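PDB 1UZB: 1-pyrroline-5-carboxylate dehydrogenase from Thermus thermophilus, which probably oxidises glutamate semialdehyde, the open-chain form of 1-pyrroline-5-carboxylate, to glutamate with a nicotinamide cofactor, a step of proline breakdown. Local coordinates for residues E4-E9 against A138-E143; N57-S62 against G396-P401; R100-A105 against Y144-A149. All coordinates share one frame; numbering follows the deposited sequence.

In the fold
Interactions 1 and 3 form one continuous patch, their centres about 9 Å apart, because residues 138-143 and 144-149 follow each other on helix 128-149. The N-terminal residues 4-9 lie along the first of these ranges, and helix 95-111 packs on the second; Arg147 joins the two contacts through a probable hydrogen bond to Glu4 O. Interaction 2 is remote, its centre about 33 Å from that of interaction 1 and about 37 Å from that of interaction 3. Along the chain interaction 3 is nested inside the long loop closed by 57-62 and 396-401, whereas interactions 1 and 2 cross. Together they tie the N-terminal arm to the helices and a hairpin turn to a distant loop.

Interaction 1 of 3, residues E4-E9 against A138-E143; sequences EPFRNE and AIDFIE
Asp140, on helix 128-149, is the residue on which Asn8 and Glu9 converge from the extended N-terminal arm. Its CB lies beside the Phe6 ring, 4.2 Å from CZ; ring and carboxylate are turned steeply to each other. Beyond CG, OD1 takes the backbone N-H of Glu9 at 2.8 Å on its syn lone pair, and a water that also donates to Arg7 O gives it a second hydrogen bond, 2.7 Å away. OD2 is gripped twice as well: Asn8 ND2 reaches it at 3.0 Å in a nearly straight bond (169°), approaching from above the carboxylate plane, 68° out of it, while another water bridges OD2 to Glu9 O. Four donors thus hold this buried carboxylate, and they would probably help it keep its negative charge. Asn8 ND2 also donates to Val480 O, so the amide spans two parts of the chain.

Phe6 carries its ring anti to the backbone N (chi1 172°), which brings CE1 to 3.6 Å from Asp140 O and sets the ring edge against Glu143 CB, 4.0 Å from that same CE1. At the other end of the arm, Glu9 bends at chi2 and crosses Ile139 at a slant, its CG 4.0 Å from Ile139 CD1, with its carboxylate bridged to Arg110 and Lys113. Val160 of a third subunit packs on Phe6. The whole is an irregular N-terminal arm fastened along a helix, an aspartate side chain serving as acceptor for backbone, amide and water.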
# COMPACT_ATOMS: atom_id res chain seq x y z
N GLU A 4 -6.96 -5.25 -18.28
CA GLU A 4 -5.58 -5.69 -18.12
C GLU A 4 -4.65 -4.49 -18.03
O GLU A 4 -4.97 -3.40 -18.52
CB GLU A 4 -5.16 -6.57 -19.30
CG GLU A 4 -5.66 -8.00 -19.21
CD GLU A 4 -5.23 -8.84 -20.40
OE1 GLU A 4 -5.31 -10.08 -20.30
OE2 GLU A 4 -4.83 -8.25 -21.43
N PRO A 5 -3.49 -4.67 -17.39
CA PRO A 5 -2.53 -3.57 -17.27
C PRO A 5 -2.17 -3.07 -18.67
O PRO A 5 -2.14 -3.84 -19.63
CB PRO A 5 -1.34 -4.22 -16.57
CG PRO A 5 -1.99 -5.26 -15.72
CD PRO A 5 -3.02 -5.85 -16.65
N PHE A 6 -1.91 -1.77 -18.77
CA PHE A 6 -1.53 -1.17 -20.04
C PHE A 6 -0.29 -1.80 -20.63
O PHE A 6 0.67 -2.10 -19.92
CB PHE A 6 -1.27 0.33 -19.85
CG PHE A 6 -0.69 1.00 -21.06
CD1 PHE A 6 -1.52 1.51 -22.06
CD2 PHE A 6 0.69 1.09 -21.23
CE1 PHE A 6 -0.98 2.09 -23.20
CE2 PHE A 6 1.24 1.67 -22.36
CZ PHE A 6 0.41 2.17 -23.36
N ARG A 7 -0.32 -2.01 -21.95
CA ARG A 7 0.81 -2.54 -22.70
C ARG A 7 0.82 -1.77 -24.01
O ARG A 7 -0.25 -1.44 -24.54
CB ARG A 7 0.65 -4.04 -23.00
CG ARG A 7 0.54 -4.94 -21.78
CD ARG A 7 1.04 -6.35 -22.09
NE ARG A 7 0.36 -6.95 -23.24
CZ ARG A 7 -0.90 -7.39 -23.23
NH1 ARG A 7 -1.63 -7.30 -22.12
NH2 ARG A 7 -1.43 -7.92 -24.32
N ASN A 8 2.00 -1.47 -24.53
CA ASN A 8 2.07 -0.74 -25.79
C ASN A 8 1.68 -1.63 -26.97
O ASN A 8 1.97 -2.83 -26.98
CB ASN A 8 3.49 -0.21 -26.03
CG ASN A 8 3.88 0.86 -25.02
OD1 ASN A 8 4.45 0.56 -23.97
ND2 ASN A 8 3.57 2.11 -25.34
N GLU A 9 1.01 -1.04 -27.95
CA GLU A 9 0.57 -1.75 -29.14
C GLU A 9 1.82 -2.06 -29.97
O GLU A 9 2.59 -1.16 -30.29
CB GLU A 9 -0.38 -0.86 -29.95
CG GLU A 9 -0.91 -1.45 -31.25
CD GLU A 9 -1.92 -2.56 -31.04
OE1 GLU A 9 -2.57 -2.59 -29.98
OE2 GLU A 9 -2.06 -3.41 -31.95
N ALA A 138 -1.30 6.08 -31.54
CA ALA A 138 -2.66 6.60 -31.36
C ALA A 138 -3.46 5.64 -30.47
O ALA A 138 -4.15 6.07 -29.55
CB ALA A 138 -3.34 6.74 -32.72
N ILE A 139 -3.36 4.35 -30.76
CA ILE A 139 -4.05 3.34 -29.97
C ILE A 139 -3.53 3.43 -28.53
O ILE A 139 -4.31 3.40 -27.58
CB ILE A 139 -3.81 1.93 -30.55
CG1 ILE A 139 -4.47 1.82 -31.93
CG2 ILE A 139 -4.36 0.87 -29.62
CD1 ILE A 139 -4.01 0.63 -32.74
N ASP A 140 -2.21 3.57 -28.39
CA ASP A 140 -1.61 3.69 -27.06
C ASP A 140 -2.18 4.87 -26.27
O ASP A 140 -2.47 4.73 -25.08
CB ASP A 140 -0.09 3.85 -27.14
CG ASP A 140 0.63 2.56 -27.50
OD1 ASP A 140 -0.00 1.48 -27.48
OD2 ASP A 140 1.85 2.62 -27.78
N PHE A 141 -2.32 6.02 -26.91
CA PHE A 141 -2.86 7.19 -26.22
C PHE A 141 -4.26 6.90 -25.67
O PHE A 141 -4.57 7.23 -24.52
CB PHE A 141 -2.94 8.40 -27.15
CG PHE A 141 -1.65 9.16 -27.29
CD1 PHE A 141 -1.19 9.53 -28.55
CD2 PHE A 141 -0.91 9.54 -26.17
CE1 PHE A 141 -0.02 10.26 -28.70
CE2 PHE A 141 0.26 10.28 -26.31
CZ PHE A 141 0.71 10.64 -27.58
N ILE A 142 -5.10 6.27 -26.48
CA ILE A 142 -6.46 5.97 -26.05
C ILE A 142 -6.46 4.99 -24.87
O ILE A 142 -7.12 5.23 -23.86
CB ILE A 142 -7.29 5.36 -27.20
CG1 ILE A 142 -7.33 6.33 -28.39
CG2 ILE A 142 -8.70 5.08 -26.73
CD1 ILE A 142 -7.95 5.74 -29.64
N GLU A 143 -5.70 3.91 -25.00
CA GLU A 143 -5.61 2.90 -23.95
C GLU A 143 -5.02 3.47 -22.66
O GLU A 143 -5.50 3.19 -21.56
CB GLU A 143 -4.75 1.72 -24.41
CG GLU A 143 -5.32 0.90 -25.56
CD GLU A 143 -6.42 -0.06 -25.13
OE1 GLU A 143 -6.61 -0.25 -23.92
OE2 GLU A 143 -7.09 -0.63 -26.02
O HOH W 1 -1.91 0.09 -26.09
O HOH W 2 3.40 1.37 -29.65

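Interaction 2 of 3, residues N57-S62 against G396-P401; sequences NPSAPS and GYFIAP
A type I beta turn from Asn57 to Ala60, between strands 52-57 and 64-69, meets the loop leading into strand 402-405, where Tyr397 is the centre of an inverse gamma turn; Pro58 and Tyr397 share the hydrogen bond across the contact. Tyr397 N donates to Pro58 O at 3.1 Å, and the donor lies nearly on the line of the carbonyl bond (175°). An Asx turn braces the beta turn from within, Asn57 OD1 accepting from Ser59 N at 2.8 Å, the donor standing above the carbonyl plane. With CG beside its own backbone N (chi1 -50°), the Tyr397 ring reaches both prolines at a slant: CD1 is 3.9 Å from Pro58 CB, and CZ is 3.7 Å from Pro61 CB. Replacing this tyrosine by an alanine is likely to leave Pro58 and Pro61 without their aromatic partner, opening a gap beside helix 366-379. Gly396 CA comes to 3.3 Å from Pro58 O. Ser59 OG turns elsewhere, to Ala354 N. Phe398 sets one ring face on the Gly396 carbonyl carbon, while its CZ lies 3.8 Å from Ser59 O.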
# COMPACT_ATOMS: atom_id res chain seq x y z
N ASN A 57 -1.30 13.65 -52.70
CA ASN A 57 -0.35 12.58 -52.40
C ASN A 57 1.03 13.21 -52.61
O ASN A 57 1.41 13.53 -53.73
CB ASN A 57 -0.56 11.44 -53.39
CG ASN A 57 0.44 10.31 -53.22
OD1 ASN A 57 1.40 10.43 -52.47
ND2 ASN A 57 0.22 9.22 -53.94
N PRO A 58 1.81 13.39 -51.53
CA PRO A 58 3.14 14.00 -51.68
C PRO A 58 4.12 13.19 -52.53
O PRO A 58 5.15 13.72 -52.96
CB PRO A 58 3.61 14.19 -50.24
CG PRO A 58 2.93 13.05 -49.52
CD PRO A 58 1.54 13.06 -50.12
N SER A 59 3.80 11.92 -52.76
CA SER A 59 4.65 11.06 -53.57
C SER A 59 4.32 11.22 -55.05
O SER A 59 5.11 10.84 -55.92
CB SER A 59 4.48 9.60 -53.16
OG SER A 59 4.99 9.37 -51.86
N ALA A 60 3.15 11.79 -55.33
CA ALA A 60 2.66 12.04 -56.69
C ALA A 60 1.55 13.07 -56.51
O ALA A 60 0.36 12.74 -56.55
CB ALA A 60 2.10 10.75 -57.28
N PRO A 61 1.93 14.35 -56.32
CA PRO A 61 0.99 15.46 -56.11
C PRO A 61 -0.12 15.71 -57.12
O PRO A 61 -0.98 16.55 -56.87
CB PRO A 61 1.91 16.67 -55.93
CG PRO A 61 3.11 16.31 -56.74
CD PRO A 61 3.31 14.85 -56.41
N SER A 62 -0.12 15.00 -58.24
CA SER A 62 -1.18 15.17 -59.23
C SER A 62 -2.36 14.31 -58.79
O SER A 62 -3.47 14.46 -59.30
CB SER A 62 -0.70 14.73 -60.62
OG SER A 62 -0.38 13.36 -60.64
N GLY A 396 7.05 13.82 -57.13
CA GLY A 396 6.99 13.84 -55.68
C GLY A 396 8.00 14.81 -55.08
O GLY A 396 8.97 15.20 -55.73
N TYR A 397 7.78 15.19 -53.82
CA TYR A 397 8.67 16.13 -53.14
C TYR A 397 9.83 15.38 -52.49
O TYR A 397 9.99 15.39 -51.27
CB TYR A 397 7.87 16.90 -52.08
CG TYR A 397 6.59 17.49 -52.62
CD1 TYR A 397 5.36 17.19 -52.04
CD2 TYR A 397 6.61 18.34 -53.73
CE1 TYR A 397 4.17 17.72 -52.55
CE2 TYR A 397 5.42 18.88 -54.24
CZ TYR A 397 4.21 18.56 -53.65
OH TYR A 397 3.04 19.09 -54.14
N PHE A 398 10.64 14.75 -53.33
CA PHE A 398 11.77 13.96 -52.86
C PHE A 398 13.06 14.75 -52.67
O PHE A 398 13.57 15.37 -53.60
CB PHE A 398 12.02 12.80 -53.82
CG PHE A 398 10.81 11.94 -54.06
CD1 PHE A 398 10.22 11.24 -53.01
CD2 PHE A 398 10.25 11.83 -55.33
CE1 PHE A 398 9.10 10.44 -53.22
CE2 PHE A 398 9.13 11.03 -55.55
CZ PHE A 398 8.55 10.34 -54.49
N ILE A 399 13.59 14.70 -51.45
CA ILE A 399 14.84 15.37 -51.10
C ILE A 399 15.80 14.31 -50.59
O ILE A 399 15.44 13.46 -49.78
CB ILE A 399 14.62 16.44 -50.02
CG1 ILE A 399 13.64 17.50 -50.52
CG2 ILE A 399 15.95 17.09 -49.66
CD1 ILE A 399 13.32 18.58 -49.51
N ALA A 400 17.04 14.36 -51.07
CA ALA A 400 18.05 13.39 -50.66
C ALA A 400 18.58 13.63 -49.25
O ALA A 400 18.67 14.77 -48.80
CB ALA A 400 19.21 13.41 -51.65
N PRO A 401 18.93 12.55 -48.53
CA PRO A 401 19.47 12.68 -47.17
C PRO A 401 20.66 13.63 -47.30
O PRO A 401 21.55 13.42 -48.13
CB PRO A 401 19.89 11.25 -46.84
CG PRO A 401 18.84 10.45 -47.53
CD PRO A 401 18.72 11.13 -48.88

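Interaction 3 of 3, residues R100-A105 against Y144-A149; sequences RLLLKA and YYARAA
Leu102 and Leu103 of helix 95-111 both press on Ala146 of helix 128-149. Methylene meets methyl first, Leu102 CB standing 3.8 Å from Ala146 CB. The second touch on that methyl comes from Leu103 CD2, at 3.9 Å. Leu102 also pushes CD2 past the alanine's CB to its backbone, 3.8 Å from Ala146 N and more loosely against Tyr145 CB; its chi1 of -97° departs from a staggered value to bring the branch there. The short segments run almost antiparallel (168°), and the small Ala146 between them is consistent with axes 8.7 Å apart at closest.

At the flank, Leu103 CD2 lies 3.8 Å from Arg147 NH2, the two side chains crossing at about a right angle. The arginine, extended from CG to NE, is fixed by partners beyond this pair: NH2 is salt-bridged to Glu143, and NH1 donates to Glu4 O of the N-terminal arm; Ser99 OG bonds Ala146 O, a further tie between the helices.

Outside this pair, helix 188-199 receives Leu102 and Ala149 on Ala199, helix 500-504 packs against Ala148, and helix 213-226 covers Leu101 and Ala105 through Ala226. At the outer face of helix 95-111, Arg100 forms salt bridges to Asp166 and Glu168, on strand 165-180 of a second subunit.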
# COMPACT_ATOMS: atom_id res chain seq x y z
N ARG A 100 -14.65 3.56 -20.55
CA ARG A 100 -15.07 2.44 -21.38
C ARG A 100 -15.31 2.92 -22.81
O ARG A 100 -15.05 2.18 -23.76
CB ARG A 100 -16.35 1.79 -20.83
CG ARG A 100 -16.11 0.77 -19.72
CD ARG A 100 -17.41 0.08 -19.30
NE ARG A 100 -18.23 0.90 -18.41
CZ ARG A 100 -18.07 0.96 -17.09
NH1 ARG A 100 -17.11 0.25 -16.50
NH2 ARG A 100 -18.85 1.73 -16.35
N LEU A 101 -15.78 4.15 -22.98
CA LEU A 101 -16.01 4.68 -24.32
C LEU A 101 -14.67 4.78 -25.05
O LEU A 101 -14.57 4.42 -26.23
CB LEU A 101 -16.69 6.05 -24.25
CG LEU A 101 -17.85 6.23 -25.24
CD1 LEU A 101 -18.51 7.59 -25.03
CD2 LEU A 101 -17.35 6.09 -26.67
N LEU A 102 -13.64 5.25 -24.36
CA LEU A 102 -12.32 5.34 -24.98
C LEU A 102 -11.84 3.94 -25.36
O LEU A 102 -11.34 3.73 -26.46
CB LEU A 102 -11.30 5.99 -24.04
CG LEU A 102 -11.06 7.49 -24.26
CD1 LEU A 102 -12.30 8.27 -23.88
CD2 LEU A 102 -9.85 7.94 -23.45
N LEU A 103 -11.99 2.98 -24.45
CA LEU A 103 -11.55 1.62 -24.74
C LEU A 103 -12.25 1.07 -25.97
O LEU A 103 -11.64 0.34 -26.76
CB LEU A 103 -11.79 0.72 -23.52
CG LEU A 103 -10.95 1.06 -22.29
CD1 LEU A 103 -11.41 0.20 -21.12
CD2 LEU A 103 -9.47 0.83 -22.58
N LYS A 104 -13.52 1.40 -26.15
CA LYS A 104 -14.25 0.94 -27.32
C LYS A 104 -13.61 1.56 -28.57
O LYS A 104 -13.38 0.87 -29.56
CB LYS A 104 -15.72 1.35 -27.22
CG LYS A 104 -16.49 1.22 -28.53
CD LYS A 104 -16.47 -0.19 -29.09
CE LYS A 104 -17.40 -1.11 -28.33
NZ LYS A 104 -17.56 -2.43 -29.03
N ALA A 105 -13.32 2.86 -28.51
CA ALA A 105 -12.69 3.53 -29.64
C ALA A 105 -11.34 2.90 -29.99
O ALA A 105 -11.00 2.77 -31.17
CB ALA A 105 -12.51 5.02 -29.34
N TYR A 144 -3.98 4.28 -22.80
CA TYR A 144 -3.31 4.87 -21.65
C TYR A 144 -4.19 5.89 -20.94
O TYR A 144 -4.40 5.80 -19.73
CB TYR A 144 -1.99 5.53 -22.07
CG TYR A 144 -1.16 6.00 -20.91
CD1 TYR A 144 -0.26 5.14 -20.27
CD2 TYR A 144 -1.30 7.29 -20.40
CE1 TYR A 144 0.48 5.57 -19.16
CE2 TYR A 144 -0.58 7.72 -19.30
CZ TYR A 144 0.31 6.86 -18.69
OH TYR A 144 1.03 7.29 -17.60
N TYR A 145 -4.71 6.87 -21.68
CA TYR A 145 -5.55 7.90 -21.07
C TYR A 145 -6.84 7.33 -20.47
O TYR A 145 -7.34 7.86 -19.48
CB TYR A 145 -5.84 9.01 -22.09
CG TYR A 145 -4.62 9.82 -22.50
CD1 TYR A 145 -4.54 10.39 -23.76
CD2 TYR A 145 -3.55 10.00 -21.62
CE1 TYR A 145 -3.43 11.13 -24.16
CE2 TYR A 145 -2.42 10.74 -22.00
CZ TYR A 145 -2.37 11.30 -23.27
OH TYR A 145 -1.25 11.99 -23.68
N ALA A 146 -7.38 6.26 -21.05
CA ALA A 146 -8.60 5.66 -20.50
C ALA A 146 -8.32 5.20 -19.07
O ALA A 146 -9.16 5.36 -18.18
CB ALA A 146 -9.04 4.49 -21.35
N ARG A 147 -7.15 4.60 -18.87
CA ARG A 147 -6.75 4.10 -17.56
C ARG A 147 -6.30 5.23 -16.63
O ARG A 147 -6.68 5.27 -15.46
CB ARG A 147 -5.62 3.08 -17.71
CG ARG A 147 -6.04 1.78 -18.40
CD ARG A 147 -4.82 0.93 -18.74
NE ARG A 147 -5.15 -0.41 -19.23
CZ ARG A 147 -5.65 -0.68 -20.43
NH1 ARG A 147 -5.91 -1.93 -20.77
NH2 ARG A 147 -5.89 0.29 -21.30
N ALA A 148 -5.50 6.14 -17.16
CA ALA A 148 -4.99 7.24 -16.35
C ALA A 148 -6.10 8.12 -15.80
O ALA A 148 -6.01 8.62 -14.67
CB ALA A 148 -4.02 8.08 -17.17
N ALA A 149 -7.16 8.31 -16.58
CA ALA A 149 -8.28 9.14 -16.15
C ALA A 149 -8.92 8.62 -14.87
O ALA A 149 -9.40 9.40 -14.04
CB ALA A 149 -9.32 9.23 -17.27